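Local coordinates for protein Dot/Icm T4SS effector (PDB 6VVE) that is a Legionella effector kinase that binds ADP with manganese and is activated by the host metabolite inositol hexakisphosphate, at residues G82-K87 with A92-R97; P191-A196 with T203-G208; D13-P16 with S20-N23. All coordinates share one frame; numbering follows the deposited sequence.

Contact 1 of 3, residues G82-K87 with A92-R97; sequences GTVYEK and AMKVSR. With ADP (adenosine-5'-diphosphate), chain C; IHP (inositol hexakisphosphate), chain B.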
loop_
_atom_site.group_PDB
_atom_site.type_symbol
_atom_site.label_atom_id
_atom_site.label_comp_id
_atom_site.label_asym_id
_atom_site.label_seq_id
_atom_site.Cartn_x
_atom_site.Cartn_y
_atom_site.Cartn_z
ATOM N N GLY A 82 2.017 -13.754 -11.641
ATOM C CA GLY A 82 3.338 -13.360 -12.093
ATOM C C GLY A 82 4.436 -14.127 -11.391
ATOM O O GLY A 82 4.194 -14.936 -10.489
ATOM N N THR A 83 5.663 -13.860 -11.845
ATOM C CA THR A 83 6.885 -14.390 -11.260
ATOM C C THR A 83 7.807 -13.219 -10.966
ATOM O O THR A 83 7.932 -12.306 -11.786
ATOM C CB THR A 83 7.576 -15.383 -12.199
ATOM O OG1 THR A 83 6.661 -16.429 -12.547
ATOM C CG2 THR A 83 8.805 -15.987 -11.529
ATOM N N VAL A 84 8.452 -13.246 -9.803
ATOM C CA VAL A 84 9.294 -12.148 -9.338
ATOM C C VAL A 84 10.741 -12.615 -9.326
ATOM O O VAL A 84 11.067 -13.636 -8.706
ATOM C CB VAL A 84 8.866 -11.654 -7.945
ATOM C CG1 VAL A 84 9.756 -10.506 -7.483
ATOM C CG2 VAL A 84 7.401 -11.235 -7.967
ATOM N N TYR A 85 11.605 -11.865 -10.007
ATOM C CA TYR A 85 13.019 -12.187 -10.117
ATOM C C TYR A 85 13.848 -11.168 -9.348
ATOM O O TYR A 85 13.371 -10.089 -8.979
ATOM C CB TYR A 85 13.467 -12.217 -11.585
ATOM C CG TYR A 85 12.692 -13.182 -12.456
ATOM C CD1 TYR A 85 12.991 -14.540 -12.463
ATOM C CD2 TYR A 85 11.666 -12.735 -13.276
ATOM C CE1 TYR A 85 12.291 -15.421 -13.261
ATOM C CE2 TYR A 85 10.957 -13.610 -14.073
ATOM C CZ TYR A 85 11.273 -14.950 -14.065
ATOM O OH TYR A 85 10.571 -15.825 -14.861
ATOM N N GLU A 86 15.113 -11.522 -9.119
ATOM C CA GLU A 86 16.079 -10.624 -8.494
ATOM C C GLU A 86 16.951 -10.034 -9.600
ATOM O O GLU A 86 17.878 -10.682 -10.088
ATOM C CB GLU A 86 16.918 -11.353 -7.453
ATOM C CG GLU A 86 17.937 -10.458 -6.758
ATOM C CD GLU A 86 18.802 -11.208 -5.765
ATOM O OE1 GLU A 86 18.353 -12.259 -5.261
ATOM O OE2 GLU A 86 19.929 -10.747 -5.494
ATOM N N LYS A 87 16.644 -8.799 -9.999
ATOM C CA LYS A 87 17.465 -8.114 -10.994
ATOM C C LYS A 87 18.818 -7.739 -10.404
ATOM O O LYS A 87 19.865 -7.987 -11.016
ATOM C CB LYS A 87 16.730 -6.873 -11.510
ATOM C CG LYS A 87 17.454 -6.127 -12.618
ATOM C CD LYS A 87 17.672 -7.012 -13.836
ATOM C CE LYS A 87 17.977 -6.189 -15.080
ATOM N NZ LYS A 87 19.376 -5.690 -15.108
ATOM N N ALA A 92 13.881 -5.748 -7.331
ATOM C CA ALA A 92 13.100 -6.892 -7.779
ATOM C C ALA A 92 12.453 -6.586 -9.130
ATOM O O ALA A 92 12.294 -5.426 -9.518
ATOM C CB ALA A 92 12.023 -7.249 -6.751
HETATM N N MSE A 93 12.064 -7.645 -9.831
HETATM C CA MSE A 93 11.538 -7.547 -11.188
HETATM C C MSE A 93 10.421 -8.571 -11.404
HETATM O O MSE A 93 10.660 -9.780 -11.384
HETATM C CB MSE A 93 12.667 -7.768 -12.194
HETATM C CG MSE A 93 12.299 -7.585 -13.661
HETATM SE SE MSE A 93 13.856 -7.837 -14.740
HETATM C CE MSE A 93 13.378 -7.199 -16.462
ATOM N N LYS A 94 9.205 -8.080 -11.615
ATOM C CA LYS A 94 8.021 -8.926 -11.716
ATOM C C LYS A 94 7.538 -8.991 -13.160
ATOM O O LYS A 94 7.413 -7.958 -13.828
ATOM C CB LYS A 94 6.903 -8.402 -10.810
ATOM C CG LYS A 94 5.637 -9.242 -10.816
ATOM C CD LYS A 94 4.741 -8.881 -9.636
ATOM C CE LYS A 94 3.411 -9.621 -9.702
ATOM N NZ LYS A 94 2.559 -9.318 -8.509
ATOM N N VAL A 95 7.272 -10.202 -13.632
ATOM C CA VAL A 95 6.739 -10.445 -14.967
ATOM C C VAL A 95 5.310 -10.942 -14.794
ATOM O O VAL A 95 5.087 -12.073 -14.338
ATOM C CB VAL A 95 7.590 -11.457 -15.747
ATOM C CG1 VAL A 95 6.901 -11.846 -17.048
ATOM C CG2 VAL A 95 8.969 -10.888 -16.021
ATOM N N SER A 96 4.343 -10.108 -15.155
ATOM C CA SER A 96 2.943 -10.470 -15.008
ATOM C C SER A 96 2.475 -11.316 -16.190
ATOM O O SER A 96 3.056 -11.291 -17.278
ATOM C CB SER A 96 2.072 -9.223 -14.888
ATOM O OG SER A 96 0.700 -9.559 -14.921
ATOM N N ARG A 97 1.405 -12.072 -15.955
ATOM C CA ARG A 97 0.822 -12.942 -16.966
ATOM C C ARG A 97 -0.179 -12.227 -17.866
ATOM O O ARG A 97 -0.733 -12.856 -18.775
ATOM C CB ARG A 97 0.135 -14.141 -16.295
ATOM C CG ARG A 97 1.098 -15.177 -15.732
ATOM C CD ARG A 97 0.361 -16.323 -15.032
ATOM N NE ARG A 97 -0.635 -16.956 -15.893
ATOM C CZ ARG A 97 -1.953 -16.805 -15.763
ATOM N NH1 ARG A 97 -2.457 -16.045 -14.796
ATOM N NH2 ARG A 97 -2.770 -17.424 -16.603
HETATM P PB ADP C . 1.119 -12.579 -4.998
HETATM O O1B ADP C . 0.324 -12.371 -3.725
HETATM O O2B ADP C . 1.889 -13.874 -5.021
HETATM O O3B ADP C . 0.355 -12.280 -6.276
HETATM P PA ADP C . 3.517 -11.364 -5.922
HETATM O O1A ADP C . 3.825 -9.902 -6.107
HETATM O O2A ADP C . 3.240 -12.224 -7.126
HETATM O O3A ADP C . 2.250 -11.425 -4.930
HETATM O "O5'" ADP C . 4.744 -11.994 -5.112
HETATM C "C5'" ADP C . 4.975 -13.393 -5.065
HETATM C "C4'" ADP C . 6.181 -13.673 -4.206
HETATM O "O4'" ADP C . 7.369 -13.049 -4.733
HETATM C "C3'" ADP C . 6.028 -13.166 -2.752
HETATM O "O3'" ADP C . 5.436 -14.102 -1.891
HETATM C "C2'" ADP C . 7.485 -12.848 -2.354
HETATM O "O2'" ADP C . 8.078 -13.970 -1.728
HETATM C "C1'" ADP C . 8.195 -12.532 -3.682
HETATM N N9 ADP C . 8.328 -11.064 -3.781
HETATM C C8 ADP C . 7.420 -10.237 -4.344
HETATM N N7 ADP C . 7.833 -8.946 -4.262
HETATM C C5 ADP C . 9.023 -8.948 -3.639
HETATM C C6 ADP C . 10.004 -7.924 -3.233
HETATM N N6 ADP C . 9.773 -6.625 -3.502
HETATM N N1 ADP C . 11.133 -8.332 -2.599
HETATM C C2 ADP C . 11.367 -9.638 -2.331
HETATM N N3 ADP C . 10.510 -10.616 -2.677
HETATM C C4 ADP C . 9.348 -10.342 -3.322
HETATM C C1 IHP B . 19.624 -1.363 -15.358
HETATM C C2 IHP B . 20.586 -1.648 -16.524
HETATM C C3 IHP B . 19.867 -1.570 -17.872
HETATM C C4 IHP B . 19.188 -0.206 -18.050
HETATM C C5 IHP B . 18.143 0.008 -16.937
HETATM C C6 IHP B . 18.767 -0.103 -15.548
HETATM O O11 IHP B . 20.383 -1.178 -14.178
HETATM P P1 IHP B . 20.350 -2.340 -13.030
HETATM O O21 IHP B . 20.201 -1.699 -11.672
HETATM O O31 IHP B . 19.207 -3.292 -13.292
HETATM O O41 IHP B . 21.662 -3.120 -13.076
HETATM O O12 IHP B . 21.107 -2.942 -16.339
HETATM P P2 IHP B . 22.745 -3.151 -16.382
HETATM O O22 IHP B . 23.431 -1.811 -16.418
HETATM O O32 IHP B . 23.171 -3.899 -15.151
HETATM O O42 IHP B . 23.101 -3.936 -17.617
HETATM O O13 IHP B . 18.879 -2.560 -17.893
HETATM P P3 IHP B . 18.678 -3.505 -19.220
HETATM O O23 IHP B . 19.858 -3.332 -20.162
HETATM O O33 IHP B . 18.587 -4.958 -18.768
HETATM O O43 IHP B . 17.399 -3.133 -19.937
HETATM O O14 IHP B . 18.560 -0.150 -19.293
HETATM P P4 IHP B . 18.856 1.174 -20.230
HETATM O O24 IHP B . 20.323 1.254 -20.562
HETATM O O34 IHP B . 18.471 2.421 -19.452
HETATM O O44 IHP B . 18.052 1.087 -21.504
HETATM O O15 IHP B . 17.583 1.278 -17.072
HETATM P P5 IHP B . 16.013 1.410 -17.519
HETATM O O25 IHP B . 15.834 2.660 -18.357
HETATM O O35 IHP B . 15.594 0.210 -18.327
HETATM O O45 IHP B . 15.159 1.498 -16.273
HETATM O O16 IHP B . 17.731 -0.143 -14.588
HETATM P P6 IHP B . 17.522 1.139 -13.573
HETATM O O26 IHP B . 17.432 0.649 -12.143
HETATM O O36 IHP B . 18.681 2.095 -13.706
HETATM O O46 IHP B . 16.239 1.846 -13.960
#
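Val-84 and Lys-94 face ADP from one face of this beta hairpin, while Lys-87, beside Met-93, reaches inositol hexakisphosphate beyond the other. The two antiparallel strands belong to the five-stranded sheet of the kinase's nucleotide-binding lobe. They are joined by backbone bonds in two hydrogen-bonded pairs, Thr-83 with Val-95 and Tyr-85 with Met-93. Tyr-85 N to Met-93 O, 2.7 Å, is nearly straight at 173°. Between these pairs, Val-84 lies opposite Lys-94. Val-84 CG2 rests on Lys-94 CG at 3.9 Å and on the ribose O4' of ADP at 3.7 Å. It thus packs on the lysine stem and the sugar together. Lys-94 CG is anti to the backbone N (chi1 -178°), and the chain beyond is fully extended, which carries the amine to the alpha phosphate, where Lys-94 NZ donates to ADP O1A at 2.8 Å. Its NZ also makes a salt bridge to Asp-207. On the face of Tyr-85, Met-93 and Val-95, the Tyr-85 ring takes Val-95 CG2 at its edge, 3.9 Å from CE2. Met-93 is a selenomethionine, and its extended chain also touches Tyr-142 and Tyr-144 of the adjoining strand 142-146. Its SE lies 4.0 Å from Lys-87 CD. Lys-87 is bent at chi2 and chi4, and its NZ donates to inositol hexakisphosphate O31 at 3.0 Å.

Contact 2 of 3, residues P191-A196 with T203-G208; sequences PQNLIA and TIDLDG. With ADP (adenosine-5'-diphosphate), chain C.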
loop_
_atom_site.group_PDB
_atom_site.type_symbol
_atom_site.label_atom_id
_atom_site.label_comp_id
_atom_site.label_asym_id
_atom_site.label_seq_id
_atom_site.Cartn_x
_atom_site.Cartn_y
_atom_site.Cartn_z
ATOM N N PRO A 191 -2.090 -12.993 4.063
ATOM C CA PRO A 191 -0.894 -12.664 4.860
ATOM C C PRO A 191 0.393 -12.696 4.063
ATOM O O PRO A 191 1.369 -12.058 4.474
ATOM C CB PRO A 191 -0.887 -13.738 5.962
ATOM C CG PRO A 191 -2.273 -14.311 5.971
ATOM C CD PRO A 191 -2.762 -14.214 4.545
ATOM N N GLN A 192 0.429 -13.409 2.937
ATOM C CA GLN A 192 1.656 -13.501 2.159
ATOM C C GLN A 192 2.095 -12.147 1.616
ATOM O O GLN A 192 3.253 -11.995 1.217
ATOM C CB GLN A 192 1.479 -14.498 1.003
ATOM C CG GLN A 192 0.507 -14.063 -0.086
ATOM C CD GLN A 192 -0.932 -14.447 0.208
ATOM O OE1 GLN A 192 -1.316 -14.646 1.360
ATOM N NE2 GLN A 192 -1.739 -14.556 -0.842
ATOM N N ASN A 193 1.197 -11.167 1.572
ATOM C CA ASN A 193 1.533 -9.836 1.091
ATOM C C ASN A 193 1.995 -8.906 2.211
ATOM O O ASN A 193 2.153 -7.705 1.973
ATOM C CB ASN A 193 0.335 -9.228 0.355
ATOM C CG ASN A 193 0.058 -9.928 -0.969
ATOM O OD1 ASN A 193 0.951 -10.544 -1.560
ATOM N ND2 ASN A 193 -1.176 -9.850 -1.429
ATOM N N LEU A 194 2.197 -9.430 3.412
ATOM C CA LEU A 194 2.861 -8.721 4.493
ATOM C C LEU A 194 4.251 -9.319 4.675
ATOM O O LEU A 194 4.389 -10.538 4.845
ATOM C CB LEU A 194 2.076 -8.830 5.797
ATOM C CG LEU A 194 0.700 -8.181 5.852
ATOM C CD1 LEU A 194 0.046 -8.463 7.204
ATOM C CD2 LEU A 194 0.791 -6.687 5.602
ATOM N N ILE A 195 5.275 -8.471 4.632
ATOM C CA ILE A 195 6.662 -8.895 4.776
ATOM C C ILE A 195 7.277 -8.126 5.939
ATOM O O ILE A 195 7.195 -6.891 5.989
ATOM C CB ILE A 195 7.470 -8.660 3.489
ATOM C CG1 ILE A 195 6.724 -9.194 2.268
ATOM C CG2 ILE A 195 8.841 -9.320 3.604
ATOM C CD1 ILE A 195 6.481 -10.686 2.290
ATOM N N ALA A 196 7.899 -8.851 6.863
ATOM C CA ALA A 196 8.583 -8.252 8.000
ATOM C C ALA A 196 10.069 -8.131 7.690
ATOM O O ALA A 196 10.711 -9.116 7.311
ATOM C CB ALA A 196 8.377 -9.083 9.266
ATOM N N THR A 203 4.315 -4.087 2.865
ATOM C CA THR A 203 3.345 -4.828 2.076
ATOM C C THR A 203 3.721 -4.745 0.600
ATOM O O THR A 203 4.141 -3.688 0.110
ATOM C CB THR A 203 1.918 -4.309 2.281
ATOM O OG1 THR A 203 0.996 -5.185 1.599
ATOM C CG2 THR A 203 1.751 -2.893 1.743
ATOM N N ILE A 204 3.541 -5.860 -0.109
ATOM C CA ILE A 204 3.924 -5.974 -1.509
ATOM C C ILE A 204 2.693 -6.287 -2.348
ATOM O O ILE A 204 1.557 -6.177 -1.873
ATOM C CB ILE A 204 5.005 -7.056 -1.685
ATOM C CG1 ILE A 204 4.521 -8.394 -1.119
ATOM C CG2 ILE A 204 6.291 -6.625 -1.002
ATOM C CD1 ILE A 204 5.451 -9.571 -1.409
ATOM N N ASP A 205 2.910 -6.693 -3.600
ATOM C CA ASP A 205 1.824 -7.018 -4.529
ATOM C C ASP A 205 1.006 -5.774 -4.861
ATOM O O ASP A 205 -0.225 -5.824 -4.927
ATOM C CB ASP A 205 0.929 -8.122 -3.966
ATOM C CG ASP A 205 0.065 -8.778 -5.033
ATOM O OD1 ASP A 205 0.385 -8.658 -6.232
ATOM O OD2 ASP A 205 -0.946 -9.413 -4.673
ATOM N N LEU A 206 1.699 -4.649 -5.071
ATOM C CA LEU A 206 1.065 -3.380 -5.414
ATOM C C LEU A 206 1.364 -2.942 -6.845
ATOM O O LEU A 206 1.323 -1.738 -7.141
ATOM C CB LEU A 206 1.511 -2.300 -4.425
ATOM C CG LEU A 206 1.012 -2.405 -2.989
ATOM C CD1 LEU A 206 1.738 -1.415 -2.090
ATOM C CD2 LEU A 206 -0.488 -2.177 -2.918
ATOM N N ASP A 207 1.667 -3.884 -7.740
ATOM C CA ASP A 207 2.079 -3.504 -9.087
ATOM C C ASP A 207 0.936 -2.904 -9.901
ATOM O O ASP A 207 1.178 -2.372 -10.985
ATOM C CB ASP A 207 2.667 -4.709 -9.824
ATOM C CG ASP A 207 1.782 -5.944 -9.730
ATOM O OD1 ASP A 207 1.596 -6.470 -8.602
ATOM O OD2 ASP A 207 1.281 -6.380 -10.780
ATOM N N GLY A 208 -0.300 -2.995 -9.427
ATOM C CA GLY A 208 -1.402 -2.261 -10.003
ATOM C C GLY A 208 -1.704 -0.950 -9.311
ATOM O O GLY A 208 -2.691 -0.294 -9.664
HETATM P PB ADP C . 1.119 -12.579 -4.998
HETATM O O1B ADP C . 0.324 -12.371 -3.725
HETATM O O2B ADP C . 1.889 -13.874 -5.021
HETATM O O3B ADP C . 0.355 -12.280 -6.276
HETATM P PA ADP C . 3.517 -11.364 -5.922
HETATM O O1A ADP C . 3.825 -9.902 -6.107
HETATM O O2A ADP C . 3.240 -12.224 -7.126
HETATM O O3A ADP C . 2.250 -11.425 -4.930
HETATM O "O5'" ADP C . 4.744 -11.994 -5.112
HETATM C "C5'" ADP C . 4.975 -13.393 -5.065
HETATM C "C4'" ADP C . 6.181 -13.673 -4.206
HETATM O "O4'" ADP C . 7.369 -13.049 -4.733
HETATM C "C3'" ADP C . 6.028 -13.166 -2.752
HETATM O "O3'" ADP C . 5.436 -14.102 -1.891
HETATM C "C2'" ADP C . 7.485 -12.848 -2.354
HETATM O "O2'" ADP C . 8.078 -13.970 -1.728
HETATM C "C1'" ADP C . 8.195 -12.532 -3.682
HETATM N N9 ADP C . 8.328 -11.064 -3.781
HETATM C C8 ADP C . 7.420 -10.237 -4.344
HETATM N N7 ADP C . 7.833 -8.946 -4.262
HETATM C C5 ADP C . 9.023 -8.948 -3.639
HETATM C C6 ADP C . 10.004 -7.924 -3.233
HETATM N N6 ADP C . 9.773 -6.625 -3.502
HETATM N N1 ADP C . 11.133 -8.332 -2.599
HETATM C C2 ADP C . 11.367 -9.638 -2.331
HETATM N N3 ADP C . 10.510 -10.616 -2.677
HETATM C C4 ADP C . 9.348 -10.342 -3.322
#
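Asn-193 O receives two donors from the segment 203-208, at the open end of a short antiparallel two-stranded ribbon. The ribbon borders the ADP pocket of the kinase fold. Thr-203 OG1 donates to this carbonyl at 2.8 Å, and Ile-204 N at 3.1 Å. They come from opposite faces of the carbonyl plane, each tilted well out of it. Thr-203 has OG1 anti to the backbone N (chi1 -173°), which turns the hydroxyl to the carbonyl. Leu-194 and Thr-203 form a non-hydrogen-bonded pair, and both side chains also touch Phe-165 of helix 159-174. The Asn-193 amide has its stronger partner outside the two segments. Its ND2 donates to Asp-181 O, and the bond from Asn-193 ND2 to Asp-205 OD2 is weak, 3.3 Å with an angle of 126° at the hydrogen. The amide and carboxylate planes stand 53° apart. Ile-204 O is satisfied by His-179 NE2. The nearest atom of the Asp-205 side chain is about 4 Å from the manganese ion, consistent with the aspartate serving the metal site in kinases. Ile-195 CG1 meets Ile-204 CD1 at 3.9 Å. That same CD1 of Ile-204 also touches the adenine, 3.6 Å from ADP C8.

Contact 3 of 3, residues D13-P16 with S20-N23; sequences DLTP and SEPN
Glu-21 lays its carboxylate against Thr-15 and Pro-16, within the loop that links strand 12-13 to strand 26-30. The Glu-21 and Thr-15 side chains cross at about a right angle. Glu-21 is bent at chi2 (64°), and this fold in the chain brings its carboxylate back over the methyl of Thr-15. Thr-15 CG2 lies 3.1 Å from Glu-21 OE2, a tight approach. Pro-16 meets the glutamate at a slant, its CG 3.9 Å from Glu-21 CD. An Asx turn fixes Thr-15. Asp-13 OD1 accepts from Thr-15 N at 2.8 Å, nearly along the C-O axis. The same oxygen, Asp-13 OD1, is reached by Thr-15 OG1 at 2.6 Å, on the syn side of the carboxylate. Ile-28 N of strand 26-30 also bonds Thr-15 OG1. With the hydroxyl beside the backbone N (chi1 -52°), the methyl is the branch turned to Glu-21. On the far segment, Asn-23 ND2 donates back to Ser-20 O at 3.2 Å, and Asn-23 OD1 accepts from Phe-26 N. None of the contacts across the segments is a hydrogen bond. The charge of Glu-21 is met by a salt bridge to Lys-27, which probably eases its repulsion with Asp-13.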
loop_
_atom_site.group_PDB
_atom_site.type_symbol
_atom_site.label_atom_id
_atom_site.label_comp_id
_atom_site.label_asym_id
_atom_site.label_seq_id
_atom_site.Cartn_x
_atom_site.Cartn_y
_atom_site.Cartn_z
ATOM N N ASP A 13 17.613 10.980 -18.057
ATOM C CA ASP A 13 16.163 10.980 -18.237
ATOM C C ASP A 13 15.722 9.611 -18.743
ATOM O O ASP A 13 16.023 9.236 -19.881
ATOM C CB ASP A 13 15.759 12.087 -19.206
ATOM C CG ASP A 13 14.263 12.270 -19.302
ATOM O OD1 ASP A 13 13.512 11.345 -18.917
ATOM O OD2 ASP A 13 13.832 13.342 -19.784
ATOM N N LEU A 14 14.999 8.870 -17.901
ATOM C CA LEU A 14 14.465 7.564 -18.259
ATOM C C LEU A 14 12.976 7.612 -18.595
ATOM O O LEU A 14 12.354 6.557 -18.788
ATOM C CB LEU A 14 14.692 6.568 -17.117
ATOM C CG LEU A 14 16.083 6.516 -16.485
ATOM C CD1 LEU A 14 16.102 5.478 -15.367
ATOM C CD2 LEU A 14 17.157 6.211 -17.511
ATOM N N THR A 15 12.392 8.804 -18.657
ATOM C CA THR A 15 10.945 8.920 -18.800
ATOM C C THR A 15 10.382 8.111 -19.963
ATOM O O THR A 15 9.346 7.452 -19.770
ATOM C CB THR A 15 10.562 10.406 -18.943
ATOM O OG1 THR A 15 11.144 11.169 -17.873
ATOM C CG2 THR A 15 9.057 10.583 -18.922
ATOM N N PRO A 16 10.985 8.100 -21.154
ATOM C CA PRO A 16 10.383 7.345 -22.267
ATOM C C PRO A 16 10.237 5.855 -21.987
ATOM O O PRO A 16 9.437 5.187 -22.654
ATOM C CB PRO A 16 11.350 7.596 -23.437
ATOM C CG PRO A 16 12.061 8.861 -23.083
ATOM C CD PRO A 16 12.185 8.844 -21.572
ATOM N N SER A 20 4.376 8.285 -20.902
ATOM C CA SER A 20 4.146 8.864 -22.219
ATOM C C SER A 20 5.068 10.056 -22.444
ATOM O O SER A 20 5.405 10.798 -21.514
ATOM C CB SER A 20 2.687 9.297 -22.361
ATOM O OG SER A 20 2.301 10.109 -21.265
ATOM N N GLU A 21 5.478 10.236 -23.695
ATOM C CA GLU A 21 6.402 11.290 -24.072
ATOM C C GLU A 21 5.784 12.165 -25.155
ATOM O O GLU A 21 5.170 11.646 -26.092
ATOM C CB GLU A 21 7.722 10.692 -24.591
ATOM C CG GLU A 21 8.968 11.445 -24.153
ATOM C CD GLU A 21 9.159 11.414 -22.649
ATOM O OE1 GLU A 21 9.939 12.237 -22.125
ATOM O OE2 GLU A 21 8.521 10.562 -21.992
ATOM N N PRO A 22 5.918 13.498 -25.058
ATOM C CA PRO A 22 6.506 14.257 -23.943
ATOM C C PRO A 22 5.569 14.323 -22.743
ATOM O O PRO A 22 4.385 14.011 -22.872
ATOM C CB PRO A 22 6.734 15.651 -24.541
ATOM C CG PRO A 22 6.665 15.461 -26.032
ATOM C CD PRO A 22 5.662 14.361 -26.224
ATOM N N ASN A 23 6.095 14.730 -21.591
ATOM C CA ASN A 23 5.341 14.753 -20.342
ATOM C C ASN A 23 5.525 16.104 -19.670
ATOM O O ASN A 23 6.659 16.551 -19.469
ATOM C CB ASN A 23 5.804 13.629 -19.406
ATOM C CG ASN A 23 4.706 13.152 -18.485
ATOM O OD1 ASN A 23 4.263 13.881 -17.595
ATOM N ND2 ASN A 23 4.264 11.911 -18.689
#

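How the contacts relate
Contacts 1 and 2 are partly buried and share the ADP pocket, whereas contact 3 lies at the surface, its centre about 25 Å from the centre of the chain. Contact 1 is a regular strand ladder. Contact 2 is mostly loop, and a single carbonyl does most of its polar work. Contact 3 joins two pieces of one loop beside a different sheet, and its hydrogen bonds run within each piece or to strand 26-30 and the residues before it. Contacts 1 and 2 are joined through Lys-94 and the acidic residues of 203-208. The nearest atoms of contacts 1 and 3 are about 12 Å apart, yet Lys-87 and Leu-14 both belong to the inositol hexakisphosphate pocket.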